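Local coordinates for 4-hydroxy-tetrahydrodipicolinate synthase (Thermotoga maritima, PDB 1O5K), which probably catalyses the condensation of pyruvate with L-aspartate-beta-semialdehyde to 4-hydroxy-tetrahydrodipicolinate, a step of lysine biosynthesis by the diaminopimelate pathway, at residues Phe14-Ala20 and Val47-Ile51; Met197-Asp203 and Asp215-Val221. One frame throughout, in Å; residues are numbered along the deposited sequence.

Interaction 1 (Phe14-Ala20 and Val47-Ile51); sequences FRGVGTA and VNALI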
loop_
_atom_site.group_PDB
_atom_site.type_symbol
_atom_site.label_atom_id
_atom_site.label_comp_id
_atom_site.label_asym_id
_atom_site.label_seq_id
_atom_site.Cartn_x
_atom_site.Cartn_y
_atom_site.Cartn_z
ATOM N N PHE A 14 21.474 -26.058 -6.968
ATOM C CA PHE A 14 20.435 -27.046 -6.850
ATOM C C PHE A 14 19.168 -26.635 -7.560
ATOM O O PHE A 14 18.975 -25.448 -7.854
ATOM C CB PHE A 14 20.114 -27.305 -5.369
ATOM C CG PHE A 14 19.295 -26.198 -4.724
ATOM C CD1 PHE A 14 17.910 -26.305 -4.605
ATOM C CD2 PHE A 14 19.907 -25.057 -4.241
ATOM C CE1 PHE A 14 17.158 -25.297 -4.016
ATOM C CE2 PHE A 14 19.182 -24.037 -3.693
ATOM C CZ PHE A 14 17.787 -24.130 -3.564
ATOM N N ARG A 15 18.333 -27.629 -7.866
ATOM C CA ARG A 15 16.949 -27.391 -8.270
ATOM C C ARG A 15 16.066 -28.143 -7.305
ATOM O O ARG A 15 16.458 -29.194 -6.770
ATOM C CB ARG A 15 16.664 -27.884 -9.684
ATOM C CG ARG A 15 17.394 -27.068 -10.740
ATOM C CD ARG A 15 16.901 -27.359 -12.125
ATOM N NE ARG A 15 15.773 -26.509 -12.489
ATOM C CZ ARG A 15 14.738 -26.891 -13.240
ATOM N NH1 ARG A 15 14.637 -28.140 -13.699
ATOM N NH2 ARG A 15 13.782 -26.020 -13.519
ATOM N N GLY A 16 14.870 -27.605 -7.076
ATOM C CA GLY A 16 13.969 -28.190 -6.114
ATOM C C GLY A 16 14.016 -27.416 -4.821
ATOM O O GLY A 16 13.930 -26.200 -4.854
ATOM N N VAL A 17 14.176 -28.131 -3.692
ATOM C CA VAL A 17 13.956 -27.545 -2.365
ATOM C C VAL A 17 15.276 -27.421 -1.619
ATOM O O VAL A 17 16.016 -28.416 -1.490
ATOM C CB VAL A 17 13.017 -28.404 -1.515
ATOM C CG1 VAL A 17 12.863 -27.768 -0.126
ATOM C CG2 VAL A 17 11.691 -28.523 -2.203
ATOM N N GLY A 18 15.565 -26.201 -1.185
ATOM C CA GLY A 18 16.653 -25.879 -0.287
ATOM C C GLY A 18 16.033 -25.391 1.006
ATOM O O GLY A 18 15.289 -24.427 1.002
ATOM N N THR A 19 16.279 -26.108 2.103
ATOM C CA THR A 19 15.668 -25.732 3.394
ATOM C C THR A 19 16.417 -24.616 4.075
ATOM O O THR A 19 17.578 -24.730 4.280
ATOM C CB THR A 19 15.623 -26.922 4.297
ATOM O OG1 THR A 19 14.711 -27.907 3.719
ATOM C CG2 THR A 19 15.027 -26.595 5.663
ATOM N N ALA A 20 15.707 -23.551 4.434
ATOM C CA ALA A 20 16.292 -22.460 5.222
ATOM C C ALA A 20 16.127 -22.924 6.662
ATOM O O ALA A 20 15.100 -22.730 7.298
ATOM C CB ALA A 20 15.569 -21.171 4.967
ATOM N N VAL A 47 15.467 -33.388 0.415
ATOM C CA VAL A 47 15.820 -31.993 0.222
ATOM C C VAL A 47 17.139 -31.884 -0.550
ATOM O O VAL A 47 18.031 -32.707 -0.385
ATOM C CB VAL A 47 15.809 -31.314 1.632
ATOM C CG1 VAL A 47 16.579 -30.069 1.722
ATOM C CG2 VAL A 47 14.348 -31.093 2.036
ATOM N N ASN A 48 17.245 -30.868 -1.405
ATOM C CA ASN A 48 18.330 -30.772 -2.341
ATOM C C ASN A 48 19.432 -29.771 -1.979
ATOM O O ASN A 48 20.438 -29.742 -2.635
ATOM C CB ASN A 48 17.797 -30.507 -3.744
ATOM C CG ASN A 48 17.400 -31.842 -4.439
ATOM O OD1 ASN A 48 17.916 -32.892 -4.076
ATOM N ND2 ASN A 48 16.502 -31.795 -5.364
ATOM N N ALA A 49 19.229 -29.017 -0.919
ATOM C CA ALA A 49 20.224 -28.038 -0.375
ATOM C C ALA A 49 19.823 -27.609 1.001
ATOM O O ALA A 49 18.664 -27.765 1.406
ATOM C CB ALA A 49 20.318 -26.812 -1.254
ATOM N N LEU A 50 20.815 -27.137 1.769
ATOM C CA LEU A 50 20.540 -26.483 3.046
ATOM C C LEU A 50 21.092 -25.070 3.018
ATOM O O LEU A 50 22.282 -24.855 2.673
ATOM C CB LEU A 50 21.121 -27.215 4.246
ATOM C CG LEU A 50 20.642 -28.624 4.546
ATOM C CD1 LEU A 50 21.492 -29.210 5.611
ATOM C CD2 LEU A 50 19.205 -28.615 4.999
ATOM N N ILE A 51 20.233 -24.141 3.408
ATOM C CA ILE A 51 20.581 -22.757 3.616
ATOM C C ILE A 51 20.659 -22.550 5.128
ATOM O O ILE A 51 19.654 -22.657 5.852
ATOM C CB ILE A 51 19.599 -21.782 2.956
ATOM C CG1 ILE A 51 19.818 -21.752 1.418
ATOM C CG2 ILE A 51 19.796 -20.410 3.516
ATOM C CD1 ILE A 51 19.415 -23.028 0.715
#

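Interaction 2 (Met197-Asp203 and Asp215-Val221); sequences MVWSGND and DGVISVV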
loop_
_atom_site.group_PDB
_atom_site.type_symbol
_atom_site.label_atom_id
_atom_site.label_comp_id
_atom_site.label_asym_id
_atom_site.label_seq_id
_atom_site.Cartn_x
_atom_site.Cartn_y
_atom_site.Cartn_z
ATOM N N MET A 197 19.832 -19.056 -11.875
ATOM C CA MET A 197 18.821 -19.747 -11.089
ATOM C C MET A 197 17.895 -18.761 -10.423
ATOM O O MET A 197 18.337 -17.715 -9.933
ATOM C CB MET A 197 19.481 -20.589 -10.018
ATOM C CG MET A 197 20.475 -21.618 -10.580
ATOM S SD MET A 197 19.790 -22.796 -11.690
ATOM C CE MET A 197 18.930 -23.722 -10.651
ATOM N N VAL A 198 16.604 -19.108 -10.352
ATOM C CA VAL A 198 15.680 -18.271 -9.671
ATOM C C VAL A 198 14.829 -19.190 -8.784
ATOM O O VAL A 198 14.113 -20.041 -9.295
ATOM C CB VAL A 198 14.781 -17.450 -10.602
ATOM C CG1 VAL A 198 13.850 -16.588 -9.720
ATOM C CG2 VAL A 198 15.585 -16.628 -11.523
ATOM N N TRP A 199 15.010 -19.071 -7.469
ATOM C CA TRP A 199 14.270 -19.844 -6.479
ATOM C C TRP A 199 13.313 -18.942 -5.783
ATOM O O TRP A 199 13.621 -17.730 -5.491
ATOM C CB TRP A 199 15.191 -20.481 -5.447
ATOM C CG TRP A 199 16.291 -21.383 -5.986
ATOM C CD1 TRP A 199 16.176 -22.671 -6.386
ATOM C CD2 TRP A 199 17.652 -21.006 -6.242
ATOM N NE1 TRP A 199 17.380 -23.150 -6.821
ATOM C CE2 TRP A 199 18.319 -22.159 -6.715
ATOM C CE3 TRP A 199 18.396 -19.837 -6.029
ATOM C CZ2 TRP A 199 19.677 -22.177 -7.010
ATOM C CZ3 TRP A 199 19.744 -19.850 -6.299
ATOM C CH2 TRP A 199 20.371 -20.991 -6.840
ATOM N N SER A 200 12.128 -19.468 -5.480
ATOM C CA SER A 200 11.212 -18.731 -4.638
ATOM C C SER A 200 11.725 -18.559 -3.188
ATOM O O SER A 200 12.275 -19.501 -2.580
ATOM C CB SER A 200 9.831 -19.467 -4.531
ATOM O OG SER A 200 8.948 -18.689 -3.782
ATOM N N GLY A 201 11.498 -17.380 -2.631
ATOM C CA GLY A 201 11.738 -17.078 -1.244
ATOM C C GLY A 201 10.460 -17.092 -0.426
ATOM O O GLY A 201 10.481 -16.791 0.761
ATOM N N ASN A 202 9.346 -17.495 -1.040
ATOM C CA ASN A 202 8.099 -17.663 -0.328
ATOM C C ASN A 202 7.497 -19.009 -0.639
ATOM O O ASN A 202 7.286 -19.354 -1.801
ATOM C CB ASN A 202 7.082 -16.598 -0.738
ATOM C CG ASN A 202 7.449 -15.237 -0.247
ATOM O OD1 ASN A 202 7.487 -14.986 0.970
ATOM N ND2 ASN A 202 7.686 -14.347 -1.156
ATOM N N ASP A 203 7.281 -19.805 0.385
ATOM C CA ASP A 203 6.687 -21.137 0.134
ATOM C C ASP A 203 5.381 -21.063 -0.667
ATOM O O ASP A 203 5.155 -21.855 -1.581
ATOM C CB ASP A 203 6.434 -21.851 1.437
ATOM C CG ASP A 203 7.725 -22.293 2.066
ATOM O OD1 ASP A 203 8.480 -23.018 1.407
ATOM O OD2 ASP A 203 8.068 -21.930 3.169
ATOM N N ASP A 215 13.252 -22.320 -10.577
ATOM C CA ASP A 215 14.038 -23.488 -10.248
ATOM C C ASP A 215 13.756 -24.200 -8.906
ATOM O O ASP A 215 14.417 -25.178 -8.574
ATOM C CB ASP A 215 15.519 -23.140 -10.371
ATOM C CG ASP A 215 15.834 -22.701 -11.748
ATOM O OD1 ASP A 215 16.003 -21.492 -11.979
ATOM O OD2 ASP A 215 15.761 -23.500 -12.685
ATOM N N GLY A 216 12.742 -23.743 -8.182
ATOM C CA GLY A 216 12.422 -24.313 -6.913
ATOM C C GLY A 216 12.209 -23.280 -5.840
ATOM O O GLY A 216 11.686 -22.190 -6.084
ATOM N N VAL A 217 12.617 -23.629 -4.633
ATOM C CA VAL A 217 12.314 -22.845 -3.453
ATOM C C VAL A 217 13.363 -22.982 -2.369
ATOM O O VAL A 217 13.916 -24.048 -2.165
ATOM C CB VAL A 217 10.921 -23.185 -2.852
ATOM C CG1 VAL A 217 10.814 -24.694 -2.535
ATOM C CG2 VAL A 217 10.566 -22.323 -1.608
ATOM N N ILE A 218 13.684 -21.848 -1.743
ATOM C CA ILE A 218 14.455 -21.841 -0.518
ATOM C C ILE A 218 13.391 -21.624 0.581
ATOM O O ILE A 218 12.803 -20.540 0.713
ATOM C CB ILE A 218 15.581 -20.819 -0.516
ATOM C CG1 ILE A 218 16.651 -21.231 -1.555
ATOM C CG2 ILE A 218 16.164 -20.752 0.924
ATOM C CD1 ILE A 218 17.705 -20.129 -1.873
ATOM N N SER A 219 13.100 -22.738 1.266
ATOM C CA SER A 219 11.857 -22.953 2.000
ATOM C C SER A 219 11.970 -22.833 3.497
ATOM O O SER A 219 12.917 -23.264 4.099
ATOM C CB SER A 219 11.355 -24.376 1.692
ATOM O OG SER A 219 10.126 -24.664 2.334
ATOM N N VAL A 220 10.908 -22.322 4.087
ATOM C CA VAL A 220 10.715 -22.391 5.567
ATOM C C VAL A 220 9.899 -23.660 5.923
ATOM O O VAL A 220 10.212 -24.426 6.856
ATOM C CB VAL A 220 9.981 -21.177 6.001
ATOM C CG1 VAL A 220 9.515 -21.281 7.464
ATOM C CG2 VAL A 220 10.876 -19.910 5.820
ATOM N N VAL A 221 8.826 -23.873 5.174
ATOM C CA VAL A 221 7.931 -25.010 5.397
ATOM C C VAL A 221 8.636 -26.353 5.373
ATOM O O VAL A 221 8.218 -27.279 6.075
ATOM C CB VAL A 221 6.740 -25.038 4.340
ATOM C CG1 VAL A 221 5.886 -26.240 4.593
ATOM C CG2 VAL A 221 5.848 -23.785 4.428
HETATM O O HOH W 1 10.983 -19.148 2.344
#

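Interaction 1 (Phe14-Ala20 and Val47-Ile51)
Phe14 meets Ala49 because its chi1 of 76° sets CG between its own backbone N and carbonyl carbon, and this swings the ring over the Ala49 methyl. Ala49 CB lies over one face, 3.5 Å from Phe14 CD2 and offset toward the rim, in a CH-pi contact. A chi1 of -85° brings the Asn48 amide up to the chain at Arg15. Its ND2 gives a hydrogen bond to Arg15 O at 3.0 Å. The donor lies nearly on the line of the Arg15 C=O, but the N-H itself is bent, and Arg15 O sits 25° out of the Asn48 amide plane. A leucine in place of Asn48 would probably leave Arg15 O without this donor and let the chain at Arg15, just before strand 16-20, shift.

The backbones then take over. Asn48 N donates to Val17 O at 2.7 Å. Ala49 N reaches the same oxygen only weakly. Further on, Thr19 N binds Ala49 O at 3.0 Å and Ile51 N binds Thr19 O at 2.9 Å. Thr19 and Val47 cross at about a right angle, with Thr19 OG1 3.5 Å from Val47 CG1. That hydroxyl is also hydrogen-bonded to Ser222 and Gln42. Strands 16-20 and 49-51 run parallel, with helix 32-44 between them in the chain. This is the beta-alpha-beta crossover of a TIM barrel, the fold of the DapA family.

Interaction 2 (Met197-Asp203 and Asp215-Val221)
Asp203 points its carboxylate at the end of strand 216-219 and receives three hydrogen bonds there. Ser219 OG donates to Asp203 OD1 at 2.5 Å, on the syn side and 23° out of the carboxylate plane. Val220 N reaches the syn lone pair of Asp203 OD2 at 3.0 Å. Val221 N meets the same oxygen at 2.9 Å from above the plane, so the two amides approach it from different directions. Val221 crosses the aspartate obliquely, with its CG2 3.4 Å from Asp203 CG.

At the other end, Asp215 turns back toward Val198. Its OD1 accepts from Val198 N at 2.9 Å through the anti lone pair. Asp215 N donates in return to Val198 O. Met197 crosses this side chain at about a right angle. Bends at chi2 and chi3 curl Met197 so that its CE lies 3.4 Å from Asp215 CG. The planes of the Trp199 indole and the Asp215 carboxylate are 68° apart, and Trp199 NE1 bonds to Phe14 O.

Between these ends, Ser200 N donates to Gly216 O and Ile218 N to Ser200 O. A water joins Gly201 O to Ile218 O. Asp215 also forms salt bridges with Lys190 and Arg15, which probably favour its charged form. Asp203 gets its donors from three successive residues, Ser219 to Val221, so its negative charge is likely to be stabilised and the chain after Ser219 held in place.

How the interactions relate
Strand 216-219 of interaction 2 lies beside strand 16-20 of interaction 1, and the two contacts have centres about 8 Å apart. Gly18 O is 2.8 Å from Ser219 N, and Ala20 N is 2.8 Å from Ser219 O; both are probable hydrogen bonds. Thus strand 16-20 has 49-52 as one neighbour and 216-219 as the other in the barrel sheet. Met197 CE packs 3.3 Å from Phe14 O, and the Phe14 and Trp199 rings stack. Interaction 2 holds Ile218 of the predicted pyruvate site, and interaction 1 lies beside it. At their nearest atoms, the side chains of Ile218 and Phe14 are about 4 Å apart. Those of Ala20 and Val220 come within about 4 and 3 Å of Thr56, also predicted to bind pyruvate.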